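Local structure of Dye type peroxidase A (6GZW) at residues H116-W127 with R351-V360; Q101-L109 with P212-V222. The protein is a haem-containing dye-decolourising peroxidase, which probably uses hydrogen peroxide to oxidise dyes and other reducing substrates at or through its haem. One frame throughout, in Å; residues are numbered along the deposited sequence. Where two conformers were deposited one is given.

Interaction 1 (H116-W127 with R351-V360); sequences HLDKNRSNGDLW and RHEASGLFAV
W127 and F358 form the tightly packed end of this contact. Their planes lie 7° apart, but W127 is slid so far that its CB, not its indole, sits over the phenyl centre: CB is 3.4 Å from the F358 centroid, a CH-pi contact. W127 CG, anti to the backbone N (chi1 178°), carries the five-membered ring on toward the CD2-CE2 rim. Carbonyl oxygens of N123 and G124 meet the F358 ring at its edge, and V360 CG2 touches the far ring of W127.

In the middle, N123 N donates to S355 O at 2.8 Å in the carbonyl plane, and S355 N donates to S122 OG at 3.1 Å. That hydroxyl is itself oriented by a hydrogen bond from S122 OG to D118 O at 2.6 Å. One water accepts from N123 ND2 and meets S355 OG, which also bonds R224; a second accepts from N123 ND2 and L357 N.

Toward the solvent the backbone is still held, H116 N donating to H352 O and D118 N to E353 O at 2.8 Å, but side chains pack more loosely. The R351 guanidinium lies flat on the exposed H116 ring, centres 4.4 Å apart, while R351 NE forms a salt bridge of 3.0 Å with E353 OE2, which lies in the guanidinium plane; R227 makes a second to that oxygen.

Strand 350-360 lies between strands 83-89 and 219-228 in the antiparallel sheet; W127 and V360 both reach W325 of strand 316-326.

Interaction 2 (Q101-L109 with P212-V222); sequences QRPVALDPL and PAWMANGSYVV
Y220, P103 and Q101 carry this contact, in which two 3-10 turns, 104-106 and 213-215, help fold a loop against the start of strand 219-228 in the dimeric alpha-beta barrel fold of dye-decolourising peroxidases. Y220 lies between two apolar groups. A105 CB stands over one face, 3.5 Å from the ring centroid and 16° off the normal, which qualifies as a CH-pi contact; M215 CE covers the opposite face from within the tyrosine's own segment. L106 CD2 comes up at the ring edge, 3.9 Å from Y220 CD1. The phenol tip ends against proline, with Y220 OH 3.1 Å from P103 CB.

P103 is wedged among several partners. Its CB meets P212 CD, while its CG touches the six-membered part of the W214 indole at CZ2, 3.8 Å away, the two side chains crossing at about a right angle. F93 of helix 90-95, which precedes the loop in the chain, also packs on P103 and L106. Further along, L109 CD1 and V222 CG1 meet tip to tip.

Q101 supplies the polar part through both its backbone and its amide. Water 3 donates to Q101 OE1 and accepts from W214 N, bridging the side chain to the 3-10 turn. W214 CG sits between its backbone N and carbonyl carbon (chi1 74°), a rotamer that brings the indole N-H round to the loop: W214 NE1 donates to Q101 O at 2.8 Å, with a nearly straight N-H...O angle of 167°.

Overall arrangement
Interactions 1 and 2 meet through neighbouring antiparallel strands, 350-360 and 219-228, and their centres are 16 Å apart. Probable backbone hydrogen bonds join them, V360 O to S219 N at 2.8 Å and F358 N to V221 O at 2.9 Å. The loops pack on the same strand too: L109 CD1 of interaction 2 lies 3.3 Å from S355 OG of interaction 1. Each contact pairs a segment from the N-terminal half of the peroxidase with one from the C-terminal half. Interaction 1 reaches the haem pocket directly, through the H352 side chain about 4 Å from the haem; in interaction 2 the side chain of V222 is about 7 Å from the bound haem.

Interaction 1 (H116-W127 with R351-V360)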
# COMPACT_ATOMS: atom_id res chain seq x y z
N HIS A 116 -6.35 20.65 12.38
CA HIS A 116 -6.28 19.72 13.51
C HIS A 116 -4.97 18.94 13.40
O HIS A 116 -4.95 17.71 13.36
CB HIS A 116 -7.50 18.81 13.51
CG HIS A 116 -8.79 19.56 13.64
ND1 HIS A 116 -9.60 19.87 12.56
CD2 HIS A 116 -9.40 20.10 14.72
CE1 HIS A 116 -10.66 20.54 12.98
NE2 HIS A 116 -10.56 20.69 14.29
N LEU A 117 -3.88 19.70 13.35
CA LEU A 117 -2.58 19.17 13.00
C LEU A 117 -1.90 18.43 14.13
O LEU A 117 -1.89 18.91 15.27
CB LEU A 117 -1.66 20.29 12.49
CG LEU A 117 -2.18 21.14 11.33
CD1 LEU A 117 -1.14 22.18 10.96
CD2 LEU A 117 -2.56 20.28 10.12
N ASP A 118 -1.31 17.29 13.79
CA ASP A 118 -0.39 16.58 14.66
C ASP A 118 1.00 17.22 14.49
O ASP A 118 1.65 17.05 13.44
CB ASP A 118 -0.34 15.10 14.30
CG ASP A 118 0.51 14.28 15.26
OD1 ASP A 118 1.41 14.86 15.91
OD2 ASP A 118 0.27 13.06 15.38
N LYS A 119 1.44 17.98 15.49
CA LYS A 119 2.75 18.63 15.42
C LYS A 119 3.90 17.63 15.16
O LYS A 119 4.84 17.93 14.41
CB LYS A 119 3.05 19.47 16.67
CG LYS A 119 2.16 20.69 16.80
CD LYS A 119 2.56 21.50 18.02
CE LYS A 119 1.58 22.63 18.30
NZ LYS A 119 1.98 23.35 19.54
N ASN A 120 3.79 16.44 15.73
CA ASN A 120 4.82 15.42 15.60
C ASN A 120 4.92 14.74 14.25
O ASN A 120 5.95 14.15 13.95
CB ASN A 120 4.66 14.35 16.70
CG ASN A 120 4.87 14.93 18.08
OD1 ASN A 120 5.78 15.73 18.28
ND2 ASN A 120 4.00 14.57 19.01
N ARG A 121 3.85 14.80 13.46
CA ARG A 121 3.80 14.26 12.12
C ARG A 121 3.71 15.39 11.09
O ARG A 121 3.29 15.17 9.95
CB ARG A 121 2.61 13.29 12.00
CG ARG A 121 2.61 12.16 13.04
CD ARG A 121 1.55 11.11 12.68
NE ARG A 121 2.17 10.20 11.73
CZ ARG A 121 1.56 9.45 10.81
NH1 ARG A 121 0.24 9.42 10.66
NH2 ARG A 121 2.32 8.67 10.05
N SER A 122 4.15 16.58 11.50
CA SER A 122 4.16 17.77 10.64
C SER A 122 5.58 18.33 10.55
O SER A 122 6.40 18.08 11.43
CB SER A 122 3.21 18.83 11.20
OG SER A 122 1.86 18.36 11.15
N ASN A 123 5.84 19.07 9.47
CA ASN A 123 7.09 19.84 9.31
C ASN A 123 8.30 18.92 9.28
O ASN A 123 8.19 17.81 8.79
CB ASN A 123 7.16 20.94 10.38
CG ASN A 123 5.86 21.72 10.45
OD1 ASN A 123 5.16 21.75 11.49
ND2 ASN A 123 5.50 22.30 9.33
N GLY A 124 9.46 19.39 9.77
CA GLY A 124 10.70 18.61 9.68
C GLY A 124 11.78 19.39 8.99
O GLY A 124 11.50 20.28 8.19
N ASP A 125 13.03 19.04 9.29
CA ASP A 125 14.16 19.69 8.60
C ASP A 125 14.24 19.33 7.13
O ASP A 125 14.55 20.21 6.29
CB ASP A 125 15.50 19.32 9.26
CG ASP A 125 15.65 19.84 10.71
OD1 ASP A 125 15.04 20.89 11.08
OD2 ASP A 125 16.39 19.15 11.49
N LEU A 126 13.97 18.05 6.80
CA LEU A 126 14.17 17.52 5.46
C LEU A 126 12.98 16.67 5.05
O LEU A 126 12.43 15.95 5.89
CB LEU A 126 15.42 16.64 5.40
CG LEU A 126 16.75 17.36 5.60
CD1 LEU A 126 17.83 16.36 5.91
CD2 LEU A 126 17.10 18.20 4.36
N TRP A 127 12.62 16.72 3.78
CA TRP A 127 11.51 15.90 3.27
C TRP A 127 11.97 15.11 2.07
O TRP A 127 12.71 15.62 1.24
CB TRP A 127 10.38 16.83 2.88
CG TRP A 127 9.15 16.22 2.27
CD1 TRP A 127 8.14 15.52 2.91
CD2 TRP A 127 8.77 16.30 0.89
NE1 TRP A 127 7.17 15.19 2.00
CE2 TRP A 127 7.52 15.66 0.76
CE3 TRP A 127 9.35 16.89 -0.25
CZ2 TRP A 127 6.84 15.56 -0.47
CZ3 TRP A 127 8.69 16.78 -1.49
CH2 TRP A 127 7.44 16.15 -1.58
N ARG A 351 -10.66 16.48 7.31
CA ARG A 351 -9.94 17.04 8.46
C ARG A 351 -8.45 17.05 8.18
O ARG A 351 -7.84 16.00 7.95
CB ARG A 351 -10.27 16.26 9.74
CG ARG A 351 -10.28 17.15 10.97
CD ARG A 351 -10.96 16.48 12.16
NE ARG A 351 -9.98 15.71 12.88
CZ ARG A 351 -9.69 15.78 14.17
NH1 ARG A 351 -10.36 16.58 15.02
NH2 ARG A 351 -8.76 14.96 14.63
N HIS A 352 -7.86 18.25 8.15
CA HIS A 352 -6.43 18.38 7.92
C HIS A 352 -5.69 18.00 9.21
O HIS A 352 -5.82 18.66 10.27
CB HIS A 352 -6.06 19.80 7.53
CG HIS A 352 -6.52 20.22 6.17
ND1 HIS A 352 -5.64 20.59 5.17
CD2 HIS A 352 -7.76 20.40 5.66
CE1 HIS A 352 -6.33 20.95 4.10
NE2 HIS A 352 -7.62 20.86 4.37
N GLU A 353 -4.92 16.92 9.16
CA GLU A 353 -4.31 16.35 10.37
C GLU A 353 -2.79 16.36 10.41
O GLU A 353 -2.23 15.99 11.44
CB GLU A 353 -4.85 14.94 10.62
CG GLU A 353 -6.35 14.98 11.00
CD GLU A 353 -6.99 13.64 11.26
OE1 GLU A 353 -6.35 12.58 11.11
OE2 GLU A 353 -8.16 13.67 11.64
N ALA A 354 -2.13 16.73 9.31
CA ALA A 354 -0.69 16.99 9.33
C ALA A 354 -0.34 17.91 8.19
O ALA A 354 -1.11 17.98 7.21
CB ALA A 354 0.10 15.69 9.26
N SER A 355 0.81 18.59 8.27
CA SER A 355 1.17 19.59 7.28
C SER A 355 2.68 19.68 7.14
O SER A 355 3.39 19.45 8.09
CB SER A 355 0.67 20.95 7.71
OG SER A 355 0.99 21.93 6.74
N GLY A 356 3.15 20.07 5.97
CA GLY A 356 4.59 20.34 5.78
C GLY A 356 4.71 21.31 4.62
O GLY A 356 3.92 21.27 3.70
N LEU A 357 5.67 22.22 4.73
CA LEU A 357 6.01 23.17 3.68
C LEU A 357 7.50 23.06 3.42
O LEU A 357 8.29 23.29 4.34
CB LEU A 357 5.64 24.60 4.10
CG LEU A 357 6.23 25.77 3.32
CD1 LEU A 357 5.86 25.71 1.86
CD2 LEU A 357 5.78 27.09 3.95
N PHE A 358 7.90 22.62 2.21
CA PHE A 358 9.32 22.39 1.91
C PHE A 358 9.78 23.09 0.64
O PHE A 358 9.01 23.23 -0.33
CB PHE A 358 9.63 20.89 1.87
CG PHE A 358 9.12 20.13 3.08
CD1 PHE A 358 9.80 20.17 4.29
CD2 PHE A 358 7.95 19.39 3.00
CE1 PHE A 358 9.32 19.48 5.39
CE2 PHE A 358 7.47 18.69 4.10
CZ PHE A 358 8.15 18.73 5.31
N ALA A 359 11.04 23.55 0.66
CA ALA A 359 11.71 24.13 -0.49
C ALA A 359 12.41 23.04 -1.27
O ALA A 359 13.40 22.46 -0.78
CB ALA A 359 12.72 25.18 -0.04
N VAL A 360 11.96 22.78 -2.48
CA VAL A 360 12.45 21.69 -3.29
C VAL A 360 13.26 22.33 -4.43
O VAL A 360 12.68 22.87 -5.38
CB VAL A 360 11.26 20.85 -3.80
CG1 VAL A 360 11.65 19.84 -4.85
CG2 VAL A 360 10.56 20.15 -2.63
O HOH W 1 3.15 23.26 7.79
O HOH W 2 7.08 22.50 7.12

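Interaction 2 (Q101-L109 with P212-V222)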
# COMPACT_ATOMS: atom_id res chain seq x y z
N GLN A 101 20.05 32.25 3.97
CA GLN A 101 19.57 31.57 2.74
C GLN A 101 18.13 31.00 2.83
O GLN A 101 17.64 30.39 1.86
CB GLN A 101 20.51 30.42 2.39
CG GLN A 101 21.95 30.82 2.11
CD GLN A 101 22.12 31.70 0.89
OE1 GLN A 101 21.24 31.82 0.03
NE2 GLN A 101 23.29 32.33 0.81
N ARG A 102 17.46 31.20 3.97
CA ARG A 102 16.11 30.69 4.17
C ARG A 102 15.15 31.51 3.32
O ARG A 102 15.06 32.72 3.53
CB ARG A 102 15.71 30.81 5.64
CG ARG A 102 14.42 30.09 5.98
CD ARG A 102 14.03 30.30 7.42
NE ARG A 102 13.49 31.65 7.59
CZ ARG A 102 14.11 32.68 8.17
NH1 ARG A 102 15.32 32.58 8.72
NH2 ARG A 102 13.48 33.86 8.23
N PRO A 103 14.42 30.88 2.37
CA PRO A 103 13.49 31.69 1.55
C PRO A 103 12.32 32.21 2.36
O PRO A 103 11.87 31.53 3.30
CB PRO A 103 13.03 30.71 0.46
CG PRO A 103 13.95 29.50 0.55
CD PRO A 103 14.40 29.46 1.97
N VAL A 104 11.84 33.41 2.01
CA VAL A 104 10.62 34.00 2.61
C VAL A 104 9.44 33.04 2.37
O VAL A 104 8.50 32.96 3.19
CB VAL A 104 10.29 35.40 2.02
CG1 VAL A 104 8.92 35.89 2.47
CG2 VAL A 104 11.35 36.41 2.41
N ALA A 105 9.49 32.34 1.25
CA ALA A 105 8.44 31.36 0.89
C ALA A 105 8.25 30.26 1.91
O ALA A 105 7.18 29.64 1.94
CB ALA A 105 8.70 30.76 -0.47
N LEU A 106 9.25 29.99 2.74
CA LEU A 106 9.11 29.01 3.82
C LEU A 106 8.52 29.54 5.11
O LEU A 106 8.40 28.78 6.09
CB LEU A 106 10.44 28.30 4.14
CG LEU A 106 11.03 27.42 3.05
CD1 LEU A 106 12.28 26.77 3.60
CD2 LEU A 106 10.06 26.34 2.57
N ASP A 107 8.12 30.82 5.14
CA ASP A 107 7.47 31.35 6.34
C ASP A 107 6.27 30.46 6.71
O ASP A 107 5.60 29.94 5.81
CB ASP A 107 6.97 32.78 6.14
CG ASP A 107 8.08 33.82 6.12
OD1 ASP A 107 9.25 33.50 6.41
OD2 ASP A 107 7.75 34.98 5.80
N PRO A 108 6.04 30.25 8.01
CA PRO A 108 5.02 29.26 8.42
C PRO A 108 3.65 29.51 7.80
O PRO A 108 3.22 30.65 7.66
CB PRO A 108 4.95 29.41 9.94
CG PRO A 108 5.77 30.62 10.29
CD PRO A 108 6.75 30.79 9.18
N LEU A 109 2.95 28.43 7.45
CA LEU A 109 1.60 28.53 6.93
C LEU A 109 0.70 29.13 8.00
O LEU A 109 1.01 29.01 9.19
CB LEU A 109 1.07 27.14 6.51
CG LEU A 109 1.85 26.40 5.41
CD1 LEU A 109 1.48 24.91 5.29
CD2 LEU A 109 1.67 27.08 4.07
N PRO A 212 16.02 33.21 -3.07
CA PRO A 212 17.46 33.03 -3.05
C PRO A 212 17.91 32.16 -4.23
O PRO A 212 17.18 31.26 -4.65
CB PRO A 212 17.73 32.35 -1.69
CG PRO A 212 16.39 31.91 -1.16
CD PRO A 212 15.33 32.28 -2.15
N ALA A 213 19.09 32.44 -4.76
CA ALA A 213 19.54 31.81 -6.00
C ALA A 213 19.61 30.29 -5.91
O ALA A 213 19.40 29.62 -6.91
CB ALA A 213 20.89 32.39 -6.42
N TRP A 214 19.87 29.74 -4.71
CA TRP A 214 19.95 28.28 -4.57
C TRP A 214 18.63 27.57 -4.93
O TRP A 214 18.63 26.37 -5.21
CB TRP A 214 20.42 27.86 -3.16
CG TRP A 214 19.43 28.01 -2.07
CD1 TRP A 214 19.28 29.07 -1.24
CD2 TRP A 214 18.45 27.04 -1.66
NE1 TRP A 214 18.27 28.85 -0.34
CE2 TRP A 214 17.74 27.60 -0.58
CE3 TRP A 214 18.11 25.76 -2.10
CZ2 TRP A 214 16.69 26.93 0.05
CZ3 TRP A 214 17.07 25.09 -1.46
CH2 TRP A 214 16.39 25.67 -0.40
N MET A 215 17.51 28.30 -4.90
CA MET A 215 16.21 27.74 -5.30
C MET A 215 15.85 27.82 -6.79
O MET A 215 14.73 27.45 -7.18
CB MET A 215 15.10 28.35 -4.44
CG MET A 215 14.84 27.59 -3.14
SD MET A 215 14.28 25.89 -3.38
CE MET A 215 12.66 26.19 -4.11
N ALA A 216 16.77 28.31 -7.63
CA ALA A 216 16.53 28.42 -9.07
C ALA A 216 16.00 27.13 -9.72
O ALA A 216 16.54 26.06 -9.48
CB ALA A 216 17.79 28.91 -9.79
N ASN A 217 14.90 27.25 -10.48
CA ASN A 217 14.20 26.11 -11.08
C ASN A 217 13.56 25.13 -10.06
O ASN A 217 13.14 24.05 -10.44
CB ASN A 217 15.11 25.37 -12.04
CG ASN A 217 15.76 26.30 -13.03
OD1 ASN A 217 15.07 27.13 -13.63
ND2 ASN A 217 17.09 26.22 -13.18
N GLY A 218 13.50 25.53 -8.80
CA GLY A 218 12.85 24.74 -7.76
C GLY A 218 11.37 25.03 -7.64
O GLY A 218 10.79 25.81 -8.41
N SER A 219 10.72 24.37 -6.68
CA SER A 219 9.30 24.61 -6.40
C SER A 219 9.07 24.45 -4.91
O SER A 219 9.88 23.82 -4.23
CB SER A 219 8.43 23.64 -7.19
OG SER A 219 7.06 23.98 -7.09
N TYR A 220 7.98 25.02 -4.39
CA TYR A 220 7.59 24.89 -2.99
C TYR A 220 6.46 23.86 -2.94
O TYR A 220 5.48 23.97 -3.67
CB TYR A 220 7.17 26.23 -2.36
CG TYR A 220 8.37 27.12 -2.28
CD1 TYR A 220 9.26 27.02 -1.21
CD2 TYR A 220 8.69 27.98 -3.31
CE1 TYR A 220 10.42 27.77 -1.16
CE2 TYR A 220 9.85 28.75 -3.26
CZ TYR A 220 10.69 28.63 -2.19
OH TYR A 220 11.85 29.36 -2.10
N VAL A 221 6.62 22.86 -2.08
CA VAL A 221 5.60 21.83 -1.86
C VAL A 221 4.90 22.08 -0.52
O VAL A 221 5.54 22.40 0.48
CB VAL A 221 6.20 20.40 -1.97
CG1 VAL A 221 7.20 20.10 -0.88
CG2 VAL A 221 5.10 19.34 -1.98
N VAL A 222 3.57 21.97 -0.53
CA VAL A 222 2.78 21.90 0.69
C VAL A 222 2.16 20.51 0.70
O VAL A 222 1.47 20.15 -0.26
CB VAL A 222 1.71 23.00 0.76
CG1 VAL A 222 0.77 22.78 1.96
CG2 VAL A 222 2.39 24.36 0.81
O HOH W 3 21.55 31.16 -2.78